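Local coordinates for acetylxylan esterase / glucomannan deacetylase (Cellvibrio japonicus, PDB 2W9X), which removes acetyl groups from plant cell wall polysaccharides, deacetylating xylan and, with a large preference, glucomannan, at residues V241-L253 / R262-F276. Sequence-based numbering, arbitrary orientation.
Sequences VIGLGTNDFSTAL and REALHADYVANYVKF
In this SGNH-hydrolase domain, helix 262-283 packs against the loop and short helix that follow strand 239-243, Tyr-269 of the long helix meeting Leu-244 and Phe-249; the short helix also carries Asn-247, probably a stabiliser of the transition state. Tyr-269 OH donates to Leu-244 O at 2.7 Å, tilted 26° from the carbonyl plane. Gly-245, the N-cap residue, has its CA 3.6 Å from Tyr-269 OH. One face of the Tyr-269 ring receives the edge of Phe-249 (planes 61° apart, Phe-249 CZ 3.4 Å from Tyr-269 CG), while the Asp-248 carboxylate stands at the ring's edge, its oxygens taken by backbone N-H groups of Ile-202, Val-203 and Arg-204. The Phe-249 ring is a knob among Arg-262, Leu-265, His-266 and Tyr-269. Bent at chi2 (76°), Arg-262 turns its guanidinium edge to the chain: NH1 gives Thr-251 O a bond of 2.9 Å, and NH2 reaches Phe-249 O only weakly, its salt bridge being to Glu-300. Beside the strand, Tyr-273 OH sits 3.3 Å from Ile-242 CG2, and a water bound to Ile-242 O and Leu-244 N lies close to the Tyr-273 hydroxyl. Strand 239-243 runs between parallel strands 144-149 and 288-294, and helix 300-314 flanks Phe-249, His-266 and Tyr-269.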
# COMPACT_ATOMS: atom_id res chain seq x y z
N VAL B 241 0.48 3.65 -12.03
CA VAL B 241 1.51 2.71 -11.62
C VAL B 241 2.85 3.25 -12.09
O VAL B 241 3.08 3.41 -13.30
CB VAL B 241 1.26 1.28 -12.19
CG1 VAL B 241 2.35 0.28 -11.72
CG2 VAL B 241 -0.13 0.80 -11.78
N ILE B 242 3.72 3.54 -11.14
CA ILE B 242 5.03 4.12 -11.45
C ILE B 242 6.10 3.10 -11.08
O ILE B 242 6.16 2.64 -9.94
CB ILE B 242 5.28 5.46 -10.71
CG1 ILE B 242 4.07 6.40 -10.88
CG2 ILE B 242 6.61 6.10 -11.23
CD1 ILE B 242 4.11 7.70 -10.02
N GLY B 243 6.93 2.74 -12.04
CA GLY B 243 8.05 1.81 -11.78
C GLY B 243 9.32 2.52 -12.22
O GLY B 243 9.68 2.45 -13.39
N LEU B 244 10.01 3.18 -11.28
CA LEU B 244 11.23 3.93 -11.59
C LEU B 244 12.19 3.85 -10.40
O LEU B 244 11.76 3.89 -9.24
CB LEU B 244 10.88 5.42 -11.89
CG LEU B 244 10.18 5.78 -13.22
CD1 LEU B 244 9.68 7.26 -13.26
CD2 LEU B 244 11.11 5.50 -14.41
N GLY B 245 13.49 3.76 -10.68
CA GLY B 245 14.49 3.63 -9.63
C GLY B 245 15.56 2.59 -9.93
O GLY B 245 16.66 2.65 -9.37
N THR B 246 15.25 1.62 -10.79
CA THR B 246 16.27 0.65 -11.23
C THR B 246 17.44 1.40 -11.89
O THR B 246 18.61 1.16 -11.59
CB THR B 246 15.70 -0.45 -12.15
OG1 THR B 246 14.91 -1.35 -11.37
CG2 THR B 246 16.84 -1.26 -12.83
N ASN B 247 17.13 2.35 -12.76
CA ASN B 247 18.18 3.10 -13.42
C ASN B 247 18.88 4.10 -12.50
O ASN B 247 20.08 4.34 -12.65
CB ASN B 247 17.67 3.76 -14.69
CG ASN B 247 17.30 2.73 -15.73
OD1 ASN B 247 16.19 2.75 -16.26
ND2 ASN B 247 18.21 1.81 -15.99
N ASP B 248 18.15 4.65 -11.52
CA ASP B 248 18.83 5.49 -10.51
C ASP B 248 19.90 4.71 -9.77
O ASP B 248 20.97 5.24 -9.51
CB ASP B 248 17.84 6.10 -9.50
CG ASP B 248 16.82 6.98 -10.16
OD1 ASP B 248 17.01 8.21 -10.14
OD2 ASP B 248 15.84 6.42 -10.73
N PHE B 249 19.60 3.44 -9.45
CA PHE B 249 20.41 2.72 -8.45
C PHE B 249 21.18 1.48 -8.92
O PHE B 249 21.96 0.93 -8.16
CB PHE B 249 19.59 2.37 -7.19
CG PHE B 249 18.97 3.57 -6.52
CD1 PHE B 249 19.76 4.56 -5.96
CD2 PHE B 249 17.59 3.70 -6.47
CE1 PHE B 249 19.18 5.67 -5.34
CE2 PHE B 249 17.01 4.81 -5.87
CZ PHE B 249 17.81 5.78 -5.29
N SER B 250 21.00 1.05 -10.17
CA SER B 250 21.57 -0.22 -10.58
C SER B 250 23.10 -0.21 -10.73
O SER B 250 23.72 -1.27 -10.90
CB SER B 250 20.93 -0.68 -11.89
OG SER B 250 21.25 0.21 -12.93
N THR B 251 23.70 0.98 -10.70
CA THR B 251 25.13 1.15 -10.92
C THR B 251 25.70 2.12 -9.90
O THR B 251 24.98 2.93 -9.30
CB THR B 251 25.47 1.72 -12.34
OG1 THR B 251 24.82 2.98 -12.52
CG2 THR B 251 25.08 0.77 -13.46
N ALA B 252 27.01 2.01 -9.70
CA ALA B 252 27.78 2.92 -8.88
C ALA B 252 27.89 4.28 -9.56
O ALA B 252 27.89 4.37 -10.79
CB ALA B 252 29.17 2.33 -8.66
N LEU B 253 28.00 5.33 -8.76
CA LEU B 253 28.24 6.67 -9.28
C LEU B 253 29.62 6.78 -9.94
O LEU B 253 30.62 6.29 -9.42
CB LEU B 253 28.10 7.71 -8.16
CG LEU B 253 26.69 7.95 -7.61
CD1 LEU B 253 26.75 8.46 -6.15
CD2 LEU B 253 25.91 8.91 -8.50
N ARG B 262 26.54 8.43 -2.30
CA ARG B 262 25.32 7.64 -2.38
C ARG B 262 24.16 8.25 -1.58
O ARG B 262 23.00 8.19 -2.00
CB ARG B 262 25.58 6.21 -1.91
CG ARG B 262 24.63 5.18 -2.50
CD ARG B 262 25.03 4.90 -3.96
NE ARG B 262 24.12 3.96 -4.62
CZ ARG B 262 24.15 3.66 -5.91
NH1 ARG B 262 25.05 4.23 -6.71
NH2 ARG B 262 23.28 2.78 -6.41
N GLU B 263 24.46 8.81 -0.41
CA GLU B 263 23.41 9.44 0.41
C GLU B 263 22.79 10.60 -0.35
O GLU B 263 21.58 10.80 -0.30
CB GLU B 263 23.97 9.90 1.77
CG GLU B 263 24.40 8.76 2.71
CD GLU B 263 25.56 7.91 2.16
OE1 GLU B 263 26.54 8.47 1.61
OE2 GLU B 263 25.47 6.65 2.29
N ALA B 264 23.62 11.36 -1.09
CA ALA B 264 23.14 12.48 -1.91
C ALA B 264 22.14 12.03 -2.97
O ALA B 264 21.13 12.70 -3.20
CB ALA B 264 24.30 13.24 -2.56
N LEU B 265 22.45 10.91 -3.62
CA LEU B 265 21.60 10.33 -4.63
C LEU B 265 20.26 9.88 -4.02
O LEU B 265 19.19 10.19 -4.57
CB LEU B 265 22.32 9.16 -5.31
CG LEU B 265 21.58 8.38 -6.43
CD1 LEU B 265 21.22 9.28 -7.61
CD2 LEU B 265 22.40 7.18 -6.90
N HIS B 266 20.31 9.16 -2.89
CA HIS B 266 19.10 8.77 -2.15
C HIS B 266 18.22 9.95 -1.83
O HIS B 266 17.01 9.91 -2.07
CB HIS B 266 19.43 8.04 -0.83
CG HIS B 266 20.16 6.75 -1.00
ND1 HIS B 266 20.94 6.20 -0.01
CD2 HIS B 266 20.23 5.89 -2.05
CE1 HIS B 266 21.47 5.07 -0.44
NE2 HIS B 266 21.05 4.85 -1.67
N ALA B 267 18.82 10.99 -1.26
CA ALA B 267 18.09 12.19 -0.85
C ALA B 267 17.39 12.84 -2.06
O ALA B 267 16.20 13.16 -2.01
CB ALA B 267 19.03 13.17 -0.17
N ASP B 268 18.13 12.99 -3.15
CA ASP B 268 17.62 13.65 -4.35
C ASP B 268 16.54 12.81 -5.05
O ASP B 268 15.54 13.36 -5.51
CB ASP B 268 18.79 13.95 -5.29
CG ASP B 268 18.40 14.88 -6.43
OD1 ASP B 268 17.59 15.80 -6.22
OD2 ASP B 268 18.94 14.70 -7.55
N TYR B 269 16.74 11.48 -5.10
CA TYR B 269 15.75 10.56 -5.61
C TYR B 269 14.46 10.66 -4.80
O TYR B 269 13.37 10.77 -5.37
CB TYR B 269 16.28 9.11 -5.56
CG TYR B 269 15.28 8.02 -5.93
CD1 TYR B 269 15.16 7.56 -7.25
CD2 TYR B 269 14.46 7.42 -4.96
CE1 TYR B 269 14.25 6.54 -7.59
CE2 TYR B 269 13.56 6.42 -5.29
CZ TYR B 269 13.47 5.98 -6.61
OH TYR B 269 12.57 5.01 -6.92
N VAL B 270 14.58 10.63 -3.47
CA VAL B 270 13.38 10.61 -2.63
C VAL B 270 12.57 11.91 -2.80
O VAL B 270 11.34 11.86 -3.00
CB VAL B 270 13.67 10.27 -1.12
CG1 VAL B 270 12.44 10.52 -0.26
CG2 VAL B 270 14.12 8.81 -0.96
N ALA B 271 13.26 13.06 -2.76
CA ALA B 271 12.61 14.37 -2.84
C ALA B 271 11.85 14.54 -4.16
O ALA B 271 10.72 15.00 -4.18
CB ALA B 271 13.63 15.51 -2.66
N ASN B 272 12.48 14.18 -5.27
CA ASN B 272 11.85 14.32 -6.57
C ASN B 272 10.72 13.36 -6.85
O ASN B 272 9.73 13.73 -7.49
CB ASN B 272 12.90 14.25 -7.66
CG ASN B 272 13.56 15.57 -7.86
OD1 ASN B 272 13.02 16.43 -8.56
ND2 ASN B 272 14.69 15.79 -7.19
N TYR B 273 10.85 12.13 -6.36
CA TYR B 273 9.77 11.16 -6.49
C TYR B 273 8.55 11.67 -5.71
O TYR B 273 7.44 11.65 -6.23
CB TYR B 273 10.21 9.80 -5.95
CG TYR B 273 9.51 8.60 -6.56
CD1 TYR B 273 10.14 7.35 -6.60
CD2 TYR B 273 8.21 8.69 -7.08
CE1 TYR B 273 9.51 6.23 -7.13
CE2 TYR B 273 7.56 7.58 -7.63
CZ TYR B 273 8.22 6.35 -7.65
OH TYR B 273 7.60 5.25 -8.18
N VAL B 274 8.77 12.14 -4.48
CA VAL B 274 7.67 12.69 -3.67
C VAL B 274 7.05 13.88 -4.40
O VAL B 274 5.82 13.98 -4.52
CB VAL B 274 8.12 13.09 -2.23
CG1 VAL B 274 7.03 13.87 -1.48
CG2 VAL B 274 8.51 11.83 -1.43
N LYS B 275 7.91 14.76 -4.92
CA LYS B 275 7.46 15.96 -5.64
C LYS B 275 6.58 15.57 -6.83
O LYS B 275 5.51 16.17 -7.06
CB LYS B 275 8.68 16.76 -6.13
CG LYS B 275 8.39 18.20 -6.57
CD LYS B 275 9.47 18.64 -7.55
CE LYS B 275 9.48 20.14 -7.75
NZ LYS B 275 10.53 20.48 -8.76
N PHE B 276 7.03 14.56 -7.58
CA PHE B 276 6.32 14.09 -8.78
C PHE B 276 4.90 13.59 -8.51
O PHE B 276 3.95 13.98 -9.18
CB PHE B 276 7.14 12.99 -9.47
CG PHE B 276 6.55 12.51 -10.78
CD1 PHE B 276 6.19 13.42 -11.78
CD2 PHE B 276 6.38 11.15 -11.02
CE1 PHE B 276 5.65 12.98 -13.00
CE2 PHE B 276 5.85 10.69 -12.23
CZ PHE B 276 5.49 11.60 -13.22
O HOH W 1 8.67 2.98 -8.59
O HOH W 2 27.90 4.75 -5.83